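Local coordinates for Dot/Icm T4SS effector (Legionella pneumophila subsp. pneumophila, PDB 4HFV), which is a putative Dot/Icm type IV secretion effector of unknown molecular activity, possibly connected with effector-on-effector (metaeffector) regulation during intracellular infection, at residues 4-16 / 64-78. Residues are numbered along the deposited sequence; the frame is centred on the assembly and turned at random.
Sequences FELVAYEKLKGSI and DNSSKEPEDKARVLN
Phe4 turns the edge of its ring to the amide oxygen of Asn78, with Phe4 CE2 3.5 Å from Asn78 OD1. Leu6 spreads its two methyls over helix 70-78. CD1 lies over one face of the Arg75 guanidinium, whose NH1 is salt-bridged to Glu71, and CD2 packs on CB of Asn78. Val7 is gripped through its backbone. Val7 N donates to Asn78 OD1 at 3.0 Å, tilted from the carbonyl plane, and Val7 O accepts from Asn78 ND2 on a lone pair. ND2 also donates to Ala74 O, one turn back, so three bonds fix the amide's rotation. The extended residues 4-7 thus dock onto one helix before starting another. Ala8 is the N-cap of helix 9-27. Its first turns, 9-16, cross 70-78 at 33°, running in roughly the same direction in this all-helical fold. A water joins Tyr9 N to Pro70 O. Tyr9 is a knob set among Asp64, Lys73, Ala74 and Leu77. With CG anti to the backbone N (chi1 176°), its ring reaches in between Lys73 and Leu77, where Lys73 CE makes a CH-pi contact over one face. Tyr9 OH donates to Asp64 OD1 at 2.6 Å, from above the carboxylate plane. Glu10 OE2 forms a long salt bridge with Lys73 NZ, and a second water bridges both groups to Asp64. Leu12 CD2 packs against Leu77 CG at 3.7 Å. Lys13 extends fully to place NZ 2.5 Å from Asp64 OD2, on the syn side, completing a salt bridge. Ile16 CD1 meets Leu77 CD1 at 4.0 Å; Leu77 is the reciprocal knob, set among Tyr9, Leu12, Lys13 and Ile16.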
loop_
_atom_site.group_PDB
_atom_site.type_symbol
_atom_site.label_atom_id
_atom_site.label_comp_id
_atom_site.label_asym_id
_atom_site.label_seq_id
_atom_site.Cartn_x
_atom_site.Cartn_y
_atom_site.Cartn_z
ATOM N N PHE A 4 11.979 -17.797 -2.248
ATOM C CA PHE A 4 13.182 -17.266 -2.868
ATOM C C PHE A 4 14.189 -16.804 -1.821
ATOM O O PHE A 4 13.877 -15.988 -0.953
ATOM C CB PHE A 4 12.829 -16.089 -3.768
ATOM C CG PHE A 4 14.012 -15.473 -4.455
ATOM C CD1 PHE A 4 14.722 -16.193 -5.432
ATOM C CD2 PHE A 4 14.407 -14.186 -4.160
ATOM C CE1 PHE A 4 15.807 -15.634 -6.080
ATOM C CE2 PHE A 4 15.475 -13.612 -4.800
ATOM C CZ PHE A 4 16.200 -14.341 -5.763
ATOM N N GLU A 5 15.413 -17.308 -1.924
ATOM C CA GLU A 5 16.478 -16.798 -1.100
ATOM C C GLU A 5 17.169 -15.607 -1.804
ATOM O O GLU A 5 17.631 -15.714 -2.974
ATOM C CB GLU A 5 17.470 -17.921 -0.777
ATOM C CG GLU A 5 18.296 -17.654 0.478
ATOM C CD GLU A 5 19.403 -18.687 0.677
ATOM O OE1 GLU A 5 19.254 -19.543 1.573
ATOM O OE2 GLU A 5 20.411 -18.642 -0.064
ATOM N N LEU A 6 17.257 -14.466 -1.122
ATOM C CA LEU A 6 17.944 -13.335 -1.736
ATOM C C LEU A 6 19.419 -13.659 -2.020
ATOM O O LEU A 6 20.105 -14.233 -1.183
ATOM C CB LEU A 6 17.873 -12.080 -0.863
ATOM C CG LEU A 6 16.495 -11.484 -0.623
ATOM C CD1 LEU A 6 16.610 -10.378 0.415
ATOM C CD2 LEU A 6 15.911 -10.948 -1.916
ATOM N N VAL A 7 19.907 -13.283 -3.197
ATOM C CA VAL A 7 21.334 -13.421 -3.469
ATOM C C VAL A 7 22.087 -12.350 -2.678
ATOM O O VAL A 7 21.710 -11.192 -2.737
ATOM C CB VAL A 7 21.664 -13.213 -4.972
ATOM C CG1 VAL A 7 23.183 -13.408 -5.216
ATOM C CG2 VAL A 7 20.863 -14.173 -5.846
ATOM N N ALA A 8 23.193 -12.699 -2.017
ATOM C CA ALA A 8 23.953 -11.661 -1.302
ATOM C C ALA A 8 24.321 -10.477 -2.212
ATOM O O ALA A 8 24.609 -10.643 -3.415
ATOM C CB ALA A 8 25.175 -12.238 -0.590
ATOM N N TYR A 9 24.255 -9.261 -1.652
ATOM C CA TYR A 9 24.446 -8.047 -2.455
ATOM C C TYR A 9 25.791 -7.989 -3.239
ATOM O O TYR A 9 25.811 -7.667 -4.443
ATOM C CB TYR A 9 24.322 -6.802 -1.568
ATOM C CG TYR A 9 24.610 -5.534 -2.311
ATOM C CD1 TYR A 9 23.666 -4.958 -3.117
ATOM C CD2 TYR A 9 25.860 -4.929 -2.227
ATOM C CE1 TYR A 9 23.946 -3.800 -3.832
ATOM C CE2 TYR A 9 26.151 -3.777 -2.939
ATOM C CZ TYR A 9 25.180 -3.208 -3.737
ATOM O OH TYR A 9 25.462 -2.036 -4.453
ATOM N N GLU A 10 26.922 -8.243 -2.585
ATOM C CA GLU A 10 28.194 -8.068 -3.322
ATOM C C GLU A 10 28.272 -8.990 -4.530
ATOM O O GLU A 10 28.706 -8.583 -5.619
ATOM C CB GLU A 10 29.390 -8.269 -2.431
ATOM C CG GLU A 10 29.559 -7.168 -1.366
ATOM C CD GLU A 10 29.742 -5.764 -1.967
ATOM O OE1 GLU A 10 30.411 -5.647 -3.013
ATOM O OE2 GLU A 10 29.225 -4.774 -1.383
ATOM N N LYS A 11 27.863 -10.236 -4.321
ATOM C CA LYS A 11 27.878 -11.239 -5.360
ATOM C C LYS A 11 26.969 -10.820 -6.511
ATOM O O LYS A 11 27.382 -10.855 -7.692
ATOM C CB LYS A 11 27.434 -12.578 -4.803
ATOM C CG LYS A 11 27.602 -13.715 -5.780
ATOM C CD LYS A 11 26.442 -14.646 -5.704
ATOM C CE LYS A 11 26.888 -16.075 -5.548
ATOM N NZ LYS A 11 26.937 -16.806 -6.853
ATOM N N LEU A 12 25.760 -10.361 -6.192
ATOM C CA LEU A 12 24.805 -9.965 -7.221
ATOM C C LEU A 12 25.297 -8.753 -7.995
ATOM O O LEU A 12 25.169 -8.687 -9.222
ATOM C CB LEU A 12 23.407 -9.684 -6.589
ATOM C CG LEU A 12 22.318 -9.320 -7.596
ATOM C CD1 LEU A 12 22.154 -10.333 -8.722
ATOM C CD2 LEU A 12 20.969 -9.113 -6.876
ATOM N N LYS A 13 25.822 -7.771 -7.270
ATOM C CA LYS A 13 26.434 -6.600 -7.866
ATOM C C LYS A 13 27.486 -7.044 -8.866
ATOM O O LYS A 13 27.544 -6.560 -9.984
ATOM C CB LYS A 13 27.109 -5.772 -6.775
ATOM C CG LYS A 13 27.977 -4.690 -7.287
ATOM C CD LYS A 13 28.741 -3.941 -6.195
ATOM C CE LYS A 13 29.643 -2.859 -6.850
ATOM N NZ LYS A 13 30.272 -1.880 -5.888
ATOM N N GLY A 14 28.335 -7.966 -8.432
ATOM C CA GLY A 14 29.383 -8.484 -9.292
ATOM C C GLY A 14 28.850 -9.155 -10.549
ATOM O O GLY A 14 29.345 -8.912 -11.654
ATOM N N SER A 15 27.822 -9.984 -10.429
ATOM C CA SER A 15 27.418 -10.716 -11.619
ATOM C C SER A 15 26.626 -9.805 -12.531
ATOM O O SER A 15 26.689 -9.955 -13.742
ATOM C CB SER A 15 26.647 -12.011 -11.279
ATOM O OG SER A 15 25.431 -11.700 -10.701
ATOM N N ILE A 16 25.930 -8.808 -11.982
ATOM C CA ILE A 16 25.205 -7.886 -12.835
ATOM C C ILE A 16 26.206 -7.030 -13.612
ATOM O O ILE A 16 26.018 -6.752 -14.790
ATOM C CB ILE A 16 24.227 -7.007 -12.015
ATOM C CG1 ILE A 16 22.999 -7.832 -11.606
ATOM C CG2 ILE A 16 23.790 -5.758 -12.809
ATOM C CD1 ILE A 16 22.162 -7.124 -10.622
ATOM N N ASP A 64 25.726 1.314 -2.611
ATOM C CA ASP A 64 27.117 1.326 -2.181
ATOM C C ASP A 64 27.378 2.510 -1.246
ATOM O O ASP A 64 28.086 2.373 -0.275
ATOM C CB ASP A 64 28.062 1.448 -3.369
ATOM C CG ASP A 64 28.232 0.136 -4.143
ATOM O OD1 ASP A 64 27.633 -0.886 -3.758
ATOM O OD2 ASP A 64 28.987 0.136 -5.156
ATOM N N ASN A 65 26.780 3.660 -1.549
ATOM C CA ASN A 65 26.922 4.874 -0.730
ATOM C C ASN A 65 25.950 4.923 0.444
ATOM O O ASN A 65 25.931 5.908 1.197
ATOM C CB ASN A 65 26.632 6.120 -1.559
ATOM C CG ASN A 65 27.620 6.353 -2.679
ATOM O OD1 ASN A 65 28.716 5.799 -2.705
ATOM N ND2 ASN A 65 27.230 7.217 -3.616
ATOM N N SER A 66 25.093 3.916 0.587
ATOM C CA SER A 66 24.081 3.983 1.639
ATOM C C SER A 66 24.608 3.449 2.967
ATOM O O SER A 66 25.692 2.878 3.032
ATOM C CB SER A 66 22.822 3.252 1.237
ATOM O OG SER A 66 22.959 1.863 1.378
ATOM N N SER A 67 23.829 3.677 4.021
ATOM C CA SER A 67 24.110 3.131 5.338
ATOM C C SER A 67 23.304 1.851 5.583
ATOM O O SER A 67 23.204 1.374 6.721
ATOM C CB SER A 67 23.729 4.176 6.402
ATOM O OG SER A 67 22.366 4.592 6.250
ATOM N N LYS A 68 22.707 1.313 4.522
ATOM C CA LYS A 68 21.834 0.146 4.653
ATOM C C LYS A 68 22.615 -1.100 5.085
ATOM O O LYS A 68 23.801 -1.245 4.775
ATOM C CB LYS A 68 21.087 -0.125 3.349
ATOM C CG LYS A 68 19.929 0.836 3.037
ATOM C CD LYS A 68 19.205 0.427 1.740
ATOM C CE LYS A 68 17.927 1.240 1.522
ATOM N NZ LYS A 68 18.240 2.694 1.317
ATOM N N GLU A 69 21.942 -1.980 5.825
ATOM C CA GLU A 69 22.498 -3.281 6.195
ATOM C C GLU A 69 22.506 -4.254 5.007
ATOM O O GLU A 69 21.710 -4.139 4.081
ATOM C CB GLU A 69 21.702 -3.881 7.352
ATOM C CG GLU A 69 21.855 -3.086 8.671
ATOM C CD GLU A 69 23.298 -3.082 9.187
ATOM O OE1 GLU A 69 23.867 -1.978 9.375
ATOM O OE2 GLU A 69 23.864 -4.188 9.396
ATOM N N PRO A 70 23.414 -5.236 5.035
ATOM C CA PRO A 70 23.576 -6.043 3.816
ATOM C C PRO A 70 22.292 -6.658 3.269
ATOM O O PRO A 70 22.125 -6.790 2.042
ATOM C CB PRO A 70 24.530 -7.158 4.267
ATOM C CG PRO A 70 25.307 -6.554 5.453
ATOM C CD PRO A 70 24.278 -5.689 6.138
ATOM N N GLU A 71 21.413 -7.103 4.155
ATOM C CA GLU A 71 20.207 -7.779 3.687
ATOM C C GLU A 71 19.237 -6.798 2.999
ATOM O O GLU A 71 18.563 -7.161 2.042
ATOM C CB GLU A 71 19.504 -8.507 4.839
ATOM C CG GLU A 71 18.196 -9.184 4.397
ATOM C CD GLU A 71 17.520 -9.976 5.518
ATOM O OE1 GLU A 71 18.229 -10.718 6.226
ATOM O OE2 GLU A 71 16.282 -9.842 5.700
ATOM N N ASP A 72 19.166 -5.566 3.496
ATOM C CA ASP A 72 18.306 -4.552 2.881
ATOM C C ASP A 72 18.879 -4.124 1.523
ATOM O O ASP A 72 18.141 -3.991 0.549
ATOM C CB ASP A 72 18.134 -3.365 3.841
ATOM C CG ASP A 72 17.366 -2.195 3.228
ATOM O OD1 ASP A 72 16.536 -2.385 2.296
ATOM O OD2 ASP A 72 17.594 -1.067 3.717
ATOM N N LYS A 73 20.200 -3.961 1.447
ATOM C CA LYS A 73 20.872 -3.744 0.164
ATOM C C LYS A 73 20.562 -4.891 -0.802
ATOM O O LYS A 73 20.195 -4.681 -1.964
ATOM C CB LYS A 73 22.387 -3.627 0.350
ATOM C CG LYS A 73 22.860 -2.362 1.027
ATOM C CD LYS A 73 24.333 -2.445 1.359
ATOM C CE LYS A 73 25.198 -2.214 0.154
ATOM N NZ LYS A 73 26.644 -2.463 0.511
ATOM N N ALA A 74 20.662 -6.119 -0.321
ATOM C CA ALA A 74 20.379 -7.254 -1.206
ATOM C C ALA A 74 18.931 -7.247 -1.684
ATOM O O ALA A 74 18.608 -7.502 -2.884
ATOM C CB ALA A 74 20.741 -8.582 -0.503
ATOM N N ARG A 75 18.012 -6.974 -0.757
ATOM C CA ARG A 75 16.593 -6.980 -1.121
ATOM C C ARG A 75 16.297 -5.987 -2.239
ATOM O O ARG A 75 15.611 -6.320 -3.214
ATOM C CB ARG A 75 15.692 -6.710 0.088
ATOM C CG ARG A 75 14.202 -6.914 -0.276
ATOM C CD ARG A 75 13.270 -6.999 0.951
ATOM N NE ARG A 75 13.621 -8.099 1.851
ATOM C CZ ARG A 75 14.306 -7.965 2.990
ATOM N NH1 ARG A 75 14.569 -9.056 3.712
ATOM N NH2 ARG A 75 14.734 -6.767 3.409
ATOM N N VAL A 76 16.845 -4.777 -2.128
ATOM C CA VAL A 76 16.688 -3.815 -3.206
ATOM C C VAL A 76 17.261 -4.275 -4.539
ATOM O O VAL A 76 16.568 -4.200 -5.587
ATOM C CB VAL A 76 17.227 -2.431 -2.842
ATOM C CG1 VAL A 76 17.105 -1.468 -4.041
ATOM C CG2 VAL A 76 16.440 -1.863 -1.608
ATOM N N LEU A 77 18.514 -4.726 -4.551
ATOM C CA LEU A 77 19.132 -5.105 -5.827
ATOM C C LEU A 77 18.451 -6.348 -6.424
ATOM O O LEU A 77 18.181 -6.372 -7.611
ATOM C CB LEU A 77 20.655 -5.252 -5.708
ATOM C CG LEU A 77 21.437 -5.407 -7.020
ATOM C CD1 LEU A 77 21.220 -4.241 -8.036
ATOM C CD2 LEU A 77 22.922 -5.577 -6.744
ATOM N N ASN A 78 18.152 -7.364 -5.606
ATOM C CA ASN A 78 17.423 -8.523 -6.114
ATOM C C ASN A 78 16.098 -8.101 -6.728
ATOM O O ASN A 78 15.745 -8.540 -7.816
ATOM C CB ASN A 78 17.143 -9.540 -5.002
ATOM C CG ASN A 78 18.338 -10.439 -4.696
ATOM O OD1 ASN A 78 18.357 -11.599 -5.087
ATOM N ND2 ASN A 78 19.294 -9.934 -3.950
HETATM O O HOH W 1 23.892 -8.764 1.123
HETATM O O HOH W 2 28.649 -1.727 -1.279
#